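Local coordinates for DNA primase (Aquifex aeolicus, PDB 2AU3), which probably synthesises the short RNA primers from which DNA polymerase starts during replication, as an RNA polymerase of the DnaG primase family, at residues 110-115 against 201-206; 246-251 against 257-262. All blocks are in the same frame, centred on the assembly; numbering follows the deposited sequence.

Contact 1. Residues 110-115 against 201-206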
ATOM      1  N   ASP A 110      -2.895 -10.731  10.215  1.00 19.81           N
ATOM      2  CA  ASP A 110      -4.152 -10.013  10.192  1.00 20.22           C
ATOM      3  C   ASP A 110      -4.677  -9.701  11.593  1.00 19.31           C
ATOM      4  O   ASP A 110      -5.228  -8.613  11.831  1.00 18.91           O
ATOM      5  CB  ASP A 110      -5.196 -10.784   9.388  1.00 21.94           C
ATOM      6  CG  ASP A 110      -6.478 -10.000   9.235  1.00 26.71           C
ATOM      7  OD1 ASP A 110      -6.523  -9.076   8.368  1.00 32.69           O
ATOM      8  OD2 ASP A 110      -7.452 -10.175   9.995  1.00 30.35           O
ATOM      9  N   ARG A 111      -4.515 -10.651  12.514  1.00 17.17           N
ATOM     10  CA  ARG A 111      -4.927 -10.439  13.893  1.00 17.46           C
ATOM     11  C   ARG A 111      -4.069  -9.370  14.578  1.00 16.92           C
ATOM     12  O   ARG A 111      -4.535  -8.642  15.464  1.00 17.03           O
ATOM     13  CB  ARG A 111      -4.836 -11.744  14.686  1.00 16.84           C
ATOM     14  CG  ARG A 111      -5.187 -11.573  16.143  1.00 17.12           C
ATOM     15  CD  ARG A 111      -6.663 -11.171  16.313  1.00 17.83           C
ATOM     16  NE  ARG A 111      -7.071 -10.952  17.688  1.00 17.98           N
ATOM     17  CZ  ARG A 111      -7.065  -9.772  18.297  1.00 22.02           C
ATOM     18  NH1 ARG A 111      -6.601  -8.677  17.678  1.00 21.18           N
ATOM     19  NH2 ARG A 111      -7.512  -9.690  19.542  1.00 18.58           N
ATOM     20  N   VAL A 112      -2.793  -9.349  14.232  1.00 15.80           N
ATOM     21  CA  VAL A 112      -1.875  -8.381  14.800  1.00 16.35           C
ATOM     22  C   VAL A 112      -2.210  -6.987  14.240  1.00 16.14           C
ATOM     23  O   VAL A 112      -2.174  -6.001  14.953  1.00 16.84           O
ATOM     24  CB  VAL A 112      -0.407  -8.776  14.524  1.00 15.32           C
ATOM     25  CG1 VAL A 112       0.564  -7.614  14.827  1.00 16.07           C
ATOM     26  CG2 VAL A 112      -0.022  -9.998  15.351  1.00 14.07           C
ATOM     27  N   CYS A 113      -2.598  -6.933  12.979  1.00 17.30           N
ATOM     28  CA  CYS A 113      -3.111  -5.692  12.388  1.00 17.62           C
ATOM     29  C   CYS A 113      -4.302  -5.131  13.186  1.00 17.47           C
ATOM     30  O   CYS A 113      -4.333  -3.937  13.519  1.00 16.78           O
ATOM     31  CB  CYS A 113      -3.506  -5.931  10.924  1.00 18.22           C
ATOM     32  SG  CYS A 113      -4.045  -4.429  10.043  1.00 21.28           S
ATOM     33  N   ASP A 114      -5.239  -6.004  13.558  1.00 18.07           N
ATOM     34  CA  ASP A 114      -6.431  -5.608  14.336  1.00 18.66           C
ATOM     35  C   ASP A 114      -6.060  -5.103  15.714  1.00 18.77           C
ATOM     36  O   ASP A 114      -6.703  -4.185  16.248  1.00 19.69           O
ATOM     37  CB  ASP A 114      -7.389  -6.798  14.502  1.00 19.93           C
ATOM     38  CG  ASP A 114      -7.913  -7.330  13.157  1.00 24.26           C
ATOM     39  OD1 ASP A 114      -8.041  -6.546  12.176  1.00 27.84           O
ATOM     40  OD2 ASP A 114      -8.201  -8.535  12.994  1.00 28.43           O
ATOM     41  N   PHE A 115      -5.039  -5.719  16.298  1.00 18.45           N
ATOM     42  CA  PHE A 115      -4.534  -5.337  17.614  1.00 18.77           C
ATOM     43  C   PHE A 115      -3.971  -3.903  17.593  1.00 18.00           C
ATOM     44  O   PHE A 115      -4.305  -3.058  18.441  1.00 19.32           O
ATOM     45  CB  PHE A 115      -3.452  -6.338  18.067  1.00 17.45           C
ATOM     46  CG  PHE A 115      -2.620  -5.847  19.209  1.00 18.49           C
ATOM     47  CD1 PHE A 115      -3.169  -5.724  20.482  1.00 19.56           C
ATOM     48  CD2 PHE A 115      -1.299  -5.467  19.008  1.00 20.85           C
ATOM     49  CE1 PHE A 115      -2.409  -5.236  21.552  1.00 20.59           C
ATOM     50  CE2 PHE A 115      -0.528  -4.987  20.065  1.00 19.66           C
ATOM     51  CZ  PHE A 115      -1.092  -4.883  21.348  1.00 18.56           C
ATOM     52  N   ILE A 201       0.873  -8.414   4.718  1.00 16.09           N
ATOM     53  CA  ILE A 201       2.057  -9.258   4.647  1.00 16.49           C
ATOM     54  C   ILE A 201       3.155  -8.784   5.603  1.00 17.18           C
ATOM     55  O   ILE A 201       4.162  -9.460   5.763  1.00 18.17           O
ATOM     56  CB  ILE A 201       2.607  -9.366   3.196  1.00 16.18           C
ATOM     57  CG1 ILE A 201       2.875  -7.967   2.591  1.00 17.63           C
ATOM     58  CG2 ILE A 201       1.665 -10.200   2.326  1.00 17.38           C
ATOM     59  CD1 ILE A 201       3.736  -8.022   1.327  1.00 19.08           C
ATOM     60  N   GLY A 202       2.944  -7.639   6.236  1.00 17.67           N
ATOM     61  CA  GLY A 202       3.900  -7.066   7.180  1.00 18.01           C
ATOM     62  C   GLY A 202       3.539  -5.644   7.532  1.00 18.48           C
ATOM     63  O   GLY A 202       2.389  -5.189   7.284  1.00 18.37           O
ATOM     64  N   PHE A 203       4.511  -4.934   8.124  1.00 18.05           N
ATOM     65  CA  PHE A 203       4.299  -3.568   8.609  1.00 18.01           C
ATOM     66  C   PHE A 203       5.494  -2.657   8.350  1.00 17.63           C
ATOM     67  O   PHE A 203       6.631  -3.120   8.299  1.00 17.44           O
ATOM     68  CB  PHE A 203       4.024  -3.583  10.107  1.00 17.08           C
ATOM     69  CG  PHE A 203       2.879  -4.481  10.496  1.00 18.62           C
ATOM     70  CD1 PHE A 203       1.558  -4.064  10.310  1.00 16.55           C
ATOM     71  CD2 PHE A 203       3.122  -5.745  11.025  1.00 17.77           C
ATOM     72  CE1 PHE A 203       0.489  -4.901  10.663  1.00 17.53           C
ATOM     73  CE2 PHE A 203       2.060  -6.588  11.402  1.00 17.55           C
ATOM     74  CZ  PHE A 203       0.758  -6.187  11.204  1.00 17.59           C
ATOM     75  N   GLY A 204       5.197  -1.372   8.170  1.00 17.43           N
ATOM     76  CA  GLY A 204       6.122  -0.287   8.453  1.00 16.97           C
ATOM     77  C   GLY A 204       5.763   0.344   9.806  1.00 18.29           C
ATOM     78  O   GLY A 204       4.621   0.270  10.249  1.00 17.50           O
ATOM     79  N   GLY A 205       6.755   0.926  10.472  1.00 17.69           N
ATOM     80  CA  GLY A 205       6.558   1.587  11.736  1.00 18.69           C
ATOM     81  C   GLY A 205       7.325   2.899  11.760  1.00 19.01           C
ATOM     82  O   GLY A 205       8.533   2.926  11.511  1.00 19.02           O
ATOM     83  N   ARG A 206       6.614   3.971  12.072  1.00 19.64           N
ATOM     84  CA  ARG A 206       7.190   5.323  12.137  1.00 21.16           C
ATOM     85  C   ARG A 206       7.349   5.647  13.607  1.00 21.13           C
ATOM     86  O   ARG A 206       6.378   5.691  14.323  1.00 20.59           O
ATOM     87  CB  ARG A 206       6.200   6.322  11.509  1.00 21.81           C
ATOM     88  CG  ARG A 206       6.463   7.815  11.818  1.00 23.17           C
ATOM     89  CD  ARG A 206       7.912   8.239  11.624  1.00 31.39           C
ATOM     90  NE  ARG A 206       8.038   9.360  10.695  1.00 37.82           N
ATOM     91  CZ  ARG A 206       8.594  10.527  10.994  1.00 40.78           C
ATOM     92  NH1 ARG A 206       9.089  10.743  12.212  1.00 42.68           N
ATOM     93  NH2 ARG A 206       8.658  11.485  10.071  1.00 42.96           N
TER

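Contact 2. Residues 246-251 against 257-262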
ATOM      1  N   PHE A 246      -3.745   6.336 -15.341  1.00 17.47           N
ATOM      2  CA  PHE A 246      -2.364   6.567 -14.914  1.00 16.91           C
ATOM      3  C   PHE A 246      -2.225   6.350 -13.412  1.00 16.57           C
ATOM      4  O   PHE A 246      -3.234   6.283 -12.687  1.00 16.74           O
ATOM      5  CB  PHE A 246      -1.878   7.973 -15.326  1.00 16.76           C
ATOM      6  CG  PHE A 246      -2.555   9.112 -14.572  1.00 20.17           C
ATOM      7  CD1 PHE A 246      -1.919   9.719 -13.482  1.00 19.03           C
ATOM      8  CD2 PHE A 246      -3.813   9.591 -14.967  1.00 20.91           C
ATOM      9  CE1 PHE A 246      -2.519  10.762 -12.787  1.00 21.05           C
ATOM     10  CE2 PHE A 246      -4.435  10.654 -14.271  1.00 20.08           C
ATOM     11  CZ  PHE A 246      -3.783  11.235 -13.172  1.00 23.15           C
ATOM     12  N   ALA A 247      -0.985   6.254 -12.951  1.00 14.99           N
ATOM     13  CA  ALA A 247      -0.696   6.153 -11.542  1.00 15.40           C
ATOM     14  C   ALA A 247       0.184   7.337 -11.174  1.00 14.67           C
ATOM     15  O   ALA A 247       0.913   7.846 -12.020  1.00 15.08           O
ATOM     16  CB  ALA A 247       0.039   4.836 -11.236  1.00 14.02           C
ATOM     17  N   ILE A 248       0.146   7.736  -9.903  1.00 14.38           N
ATOM     18  CA  ILE A 248       1.084   8.725  -9.390  1.00 13.43           C
ATOM     19  C   ILE A 248       2.036   7.971  -8.449  1.00 13.86           C
ATOM     20  O   ILE A 248       1.576   7.231  -7.620  1.00 13.86           O
ATOM     21  CB  ILE A 248       0.335   9.862  -8.629  1.00 13.66           C
ATOM     22  CG1 ILE A 248      -0.593  10.635  -9.583  1.00 11.90           C
ATOM     23  CG2 ILE A 248       1.382  10.809  -7.903  1.00 13.71           C
ATOM     24  CD1 ILE A 248      -1.793  11.398  -8.883  1.00 11.46           C
ATOM     25  N   LEU A 249       3.358   8.098  -8.663  1.00 13.42           N
ATOM     26  CA  LEU A 249       4.345   7.504  -7.785  1.00 13.25           C
ATOM     27  C   LEU A 249       4.926   8.555  -6.867  1.00 13.24           C
ATOM     28  O   LEU A 249       5.461   9.570  -7.315  1.00 14.30           O
ATOM     29  CB  LEU A 249       5.461   6.789  -8.610  1.00 13.33           C
ATOM     30  CG  LEU A 249       6.657   6.168  -7.863  1.00 12.21           C
ATOM     31  CD1 LEU A 249       6.278   4.874  -7.121  1.00 10.00           C
ATOM     32  CD2 LEU A 249       7.855   5.939  -8.851  1.00 14.82           C
ATOM     33  N   VAL A 250       4.766   8.339  -5.563  1.00 13.10           N
ATOM     34  CA  VAL A 250       5.341   9.227  -4.552  1.00 13.43           C
ATOM     35  C   VAL A 250       6.397   8.442  -3.799  1.00 14.44           C
ATOM     36  O   VAL A 250       6.489   7.223  -3.987  1.00 13.72           O
ATOM     37  CB  VAL A 250       4.254   9.795  -3.565  1.00 13.07           C
ATOM     38  CG1 VAL A 250       3.234  10.666  -4.307  1.00 15.39           C
ATOM     39  CG2 VAL A 250       3.536   8.673  -2.795  1.00 10.95           C
ATOM     40  N   GLU A 251       7.190   9.109  -2.951  1.00 15.45           N
ATOM     41  CA  GLU A 251       8.381   8.464  -2.376  1.00 18.19           C
ATOM     42  C   GLU A 251       8.109   7.491  -1.256  1.00 18.24           C
ATOM     43  O   GLU A 251       8.816   6.486  -1.122  1.00 19.23           O
ATOM     44  CB  GLU A 251       9.402   9.493  -1.877  1.00 20.09           C
ATOM     45  CG  GLU A 251       9.850  10.483  -2.940  1.00 26.57           C
ATOM     46  CD  GLU A 251      11.124  11.245  -2.570  1.00 33.29           C
ATOM     47  OE1 GLU A 251      12.207  10.615  -2.542  1.00 33.02           O
ATOM     48  OE2 GLU A 251      11.038  12.481  -2.349  1.00 37.43           O
ATOM     49  N   LEU A 257      -0.414   8.649   1.986  1.00 14.96           N
ATOM     50  CA  LEU A 257      -1.544   8.790   2.884  1.00 14.58           C
ATOM     51  C   LEU A 257      -2.125  10.189   2.799  1.00 15.43           C
ATOM     52  O   LEU A 257      -3.346  10.357   2.876  1.00 15.93           O
ATOM     53  CB  LEU A 257      -1.129   8.471   4.303  1.00 16.17           C
ATOM     54  CG  LEU A 257      -0.762   7.006   4.487  1.00 15.46           C
ATOM     55  CD1 LEU A 257      -0.289   6.772   5.898  1.00 16.80           C
ATOM     56  CD2 LEU A 257      -1.985   6.169   4.162  1.00 12.14           C
ATOM     57  N   ARG A 258      -1.248  11.176   2.602  1.00 15.08           N
ATOM     58  CA  ARG A 258      -1.649  12.564   2.430  1.00 14.94           C
ATOM     59  C   ARG A 258      -2.418  12.788   1.144  1.00 14.98           C
ATOM     60  O   ARG A 258      -3.451  13.434   1.162  1.00 14.23           O
ATOM     61  CB  ARG A 258      -0.425  13.493   2.439  1.00 15.19           C
ATOM     62  CG  ARG A 258       0.106  13.776   3.829  1.00 18.56           C
ATOM     63  CD  ARG A 258      -0.834  14.623   4.685  1.00 20.15           C
ATOM     64  NE  ARG A 258      -0.754  16.017   4.270  1.00 20.67           N
ATOM     65  CZ  ARG A 258      -1.788  16.761   3.896  1.00 20.77           C
ATOM     66  NH1 ARG A 258      -3.013  16.278   3.889  1.00 24.45           N
ATOM     67  NH2 ARG A 258      -1.593  18.004   3.533  1.00 22.97           N
ATOM     68  N   LEU A 259      -1.892  12.301   0.018  1.00 13.58           N
ATOM     69  CA  LEU A 259      -2.613  12.450  -1.261  1.00 14.16           C
ATOM     70  C   LEU A 259      -3.990  11.774  -1.200  1.00 14.27           C
ATOM     71  O   LEU A 259      -5.020  12.359  -1.594  1.00 13.53           O
ATOM     72  CB  LEU A 259      -1.756  11.917  -2.428  1.00 14.91           C
ATOM     73  CG  LEU A 259      -0.969  12.958  -3.250  1.00 15.28           C
ATOM     74  CD1 LEU A 259       0.112  13.641  -2.418  1.00 13.95           C
ATOM     75  CD2 LEU A 259      -0.333  12.253  -4.468  1.00 11.74           C
ATOM     76  N   PHE A 260      -4.032  10.562  -0.631  1.00 15.25           N
ATOM     77  CA  PHE A 260      -5.312   9.846  -0.423  1.00 15.63           C
ATOM     78  C   PHE A 260      -6.257  10.647   0.502  1.00 15.57           C
ATOM     79  O   PHE A 260      -7.467  10.675   0.277  1.00 16.21           O
ATOM     80  CB  PHE A 260      -5.074   8.486   0.222  1.00 16.06           C
ATOM     81  CG  PHE A 260      -5.456   7.343  -0.628  1.00 19.91           C
ATOM     82  CD1 PHE A 260      -4.525   6.779  -1.491  1.00 22.65           C
ATOM     83  CD2 PHE A 260      -6.735   6.833  -0.589  1.00 21.80           C
ATOM     84  CE1 PHE A 260      -4.897   5.719  -2.296  1.00 24.10           C
ATOM     85  CE2 PHE A 260      -7.098   5.767  -1.383  1.00 22.84           C
ATOM     86  CZ  PHE A 260      -6.166   5.212  -2.230  1.00 18.89           C
ATOM     87  N   SER A 261      -5.706  11.275   1.533  1.00 15.91           N
ATOM     88  CA  SER A 261      -6.479  12.182   2.397  1.00 16.98           C
ATOM     89  C   SER A 261      -7.109  13.317   1.612  1.00 18.33           C
ATOM     90  O   SER A 261      -8.144  13.859   2.003  1.00 19.05           O
ATOM     91  CB  SER A 261      -5.602  12.737   3.525  1.00 18.10           C
ATOM     92  OG  SER A 261      -5.206  11.699   4.422  1.00 19.68           O
ATOM     93  N   GLU A 262      -6.499  13.682   0.492  1.00 17.91           N
ATOM     94  CA  GLU A 262      -6.995  14.804  -0.285  1.00 18.61           C
ATOM     95  C   GLU A 262      -7.790  14.323  -1.496  1.00 19.34           C
ATOM     96  O   GLU A 262      -8.088  15.103  -2.398  1.00 21.22           O
ATOM     97  CB  GLU A 262      -5.818  15.691  -0.724  1.00 19.61           C
ATOM     98  CG  GLU A 262      -4.973  16.252   0.426  1.00 19.75           C
ATOM     99  CD  GLU A 262      -5.723  17.234   1.325  1.00 25.56           C
ATOM    100  OE1 GLU A 262      -6.776  17.740   0.903  1.00 25.02           O
ATOM    101  OE2 GLU A 262      -5.253  17.491   2.471  1.00 26.90           O
TER

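Contact 1. Residues 110-115 against 201-206
Phe203, on strand 200-207, drives the far end of its ring against helix 101-122, where Val112 and Cys113 receive it, and this one aromatic side chain makes every touch from the strand's side. The two backbones stay well apart, with Cys113 CA and Phe203 CA 8.6 Å from each other, and the ring spans the gap. At its far end, Phe203 CZ lies 3.9 Å from Cys113 N, which sits at the ring edge close to the ring plane. On one flank of that end Val112 CG1 comes within 3.9 Å of Phe203 CE2; chi1 of 167° sets CG1 opposite the backbone N, and this branch reaches the ring, approaching it obliquely. On the other flank Cys113 meets the ring through CB, 4.1 Å from Phe203 CE1. The CB of Phe203 already points toward the helix, and chi1 (-55°), with CG anti to the carbonyl carbon, then sets the ring's course.

All three residues are buried. The side-chain contacts are apolar, with the backbone N of Cys113 the one polar atom against the ring; the contact is of van der Waals kind. Further residues complete the pocket: Tyr116 meets the Phe203 ring edge-to-face, Tyr167 of helix 164-168 touches both Val112 and Phe203, and Pro192 of neighbouring strand 188-194 touches both Cys113 and Phe203. The arrangement is a helix packed on an antiparallel sheet through one aromatic side chain. It fastens helix 101-122 to the four-stranded sheet of the N-terminal part of the primase catalytic core, away from the zinc and the predicted magnesium sites.

Contact 2. Residues 246-251 against 257-262
Residues 246-251 and 257-262 run past each other, with Val250 CA and Leu259 CA, the nearest pair, 9.2 Å apart. From the helix a single methyl does the work: Leu259 CD2 reaches Val250 CG1 at 3.9 Å and Ile248 CG2 at 4.1 Å. These two residues alternate with Leu249, which points away, so both offer a methyl on the helix-facing side. Ile248 presents CG2, the branch anti to its backbone N, and its side chain runs aslant to that of Leu259; the Val250 side chain passes Leu259 in the opposite direction. Leu293 and Val267 of the flanking parallel strands each touch both Val250 and Leu259, extending the apolar layer.

Polar bonds gather around the helix end. Leu257 O is gripped from opposite faces of its plane by Ser261 N and Ser261 OG, the hydroxyl donating at 2.8 Å. Arg258 NH1 donates to Glu262 OE2 at 2.9 Å in a salt bridge close to the guanidinium plane, and Asp330 binds the same arginine through NE. The chemistry implies division of labour in the first half of the Toprim beta-alpha-beta unit 247-249, 253-261, 267-270: polar bonds within 257-262 tie the helix end together, while methyls pack it on the sheet. Glu251, a predicted catalytic magnesium ligand, follows directly after Val250 and takes no part in the packing; its OE2 accepts a hydrogen bond from Asp295 N.

Both contacts are buried helix-on-sheet packings within one chain, yet they share no helix or strand and their centres lie about 21 Å apart. Contact 1 joins parts distant in sequence, closing a helix onto an antiparallel sheet, whereas contact 2 packs neighbouring elements of a beta-alpha-beta unit in the mixed, largely parallel Toprim sheet. An aromatic ring bridges the first; branched aliphatic methyls meet in the second. Charge stays outside both interfaces: Asp110 and Asp114 pair with Lys69 beside contact 1, while contact 2 has an ion pair on its own helix segment. Contact 2 alone includes a predicted magnesium ligand, Glu251, and its Val250 side chain is about 8 Å from that of Asp295.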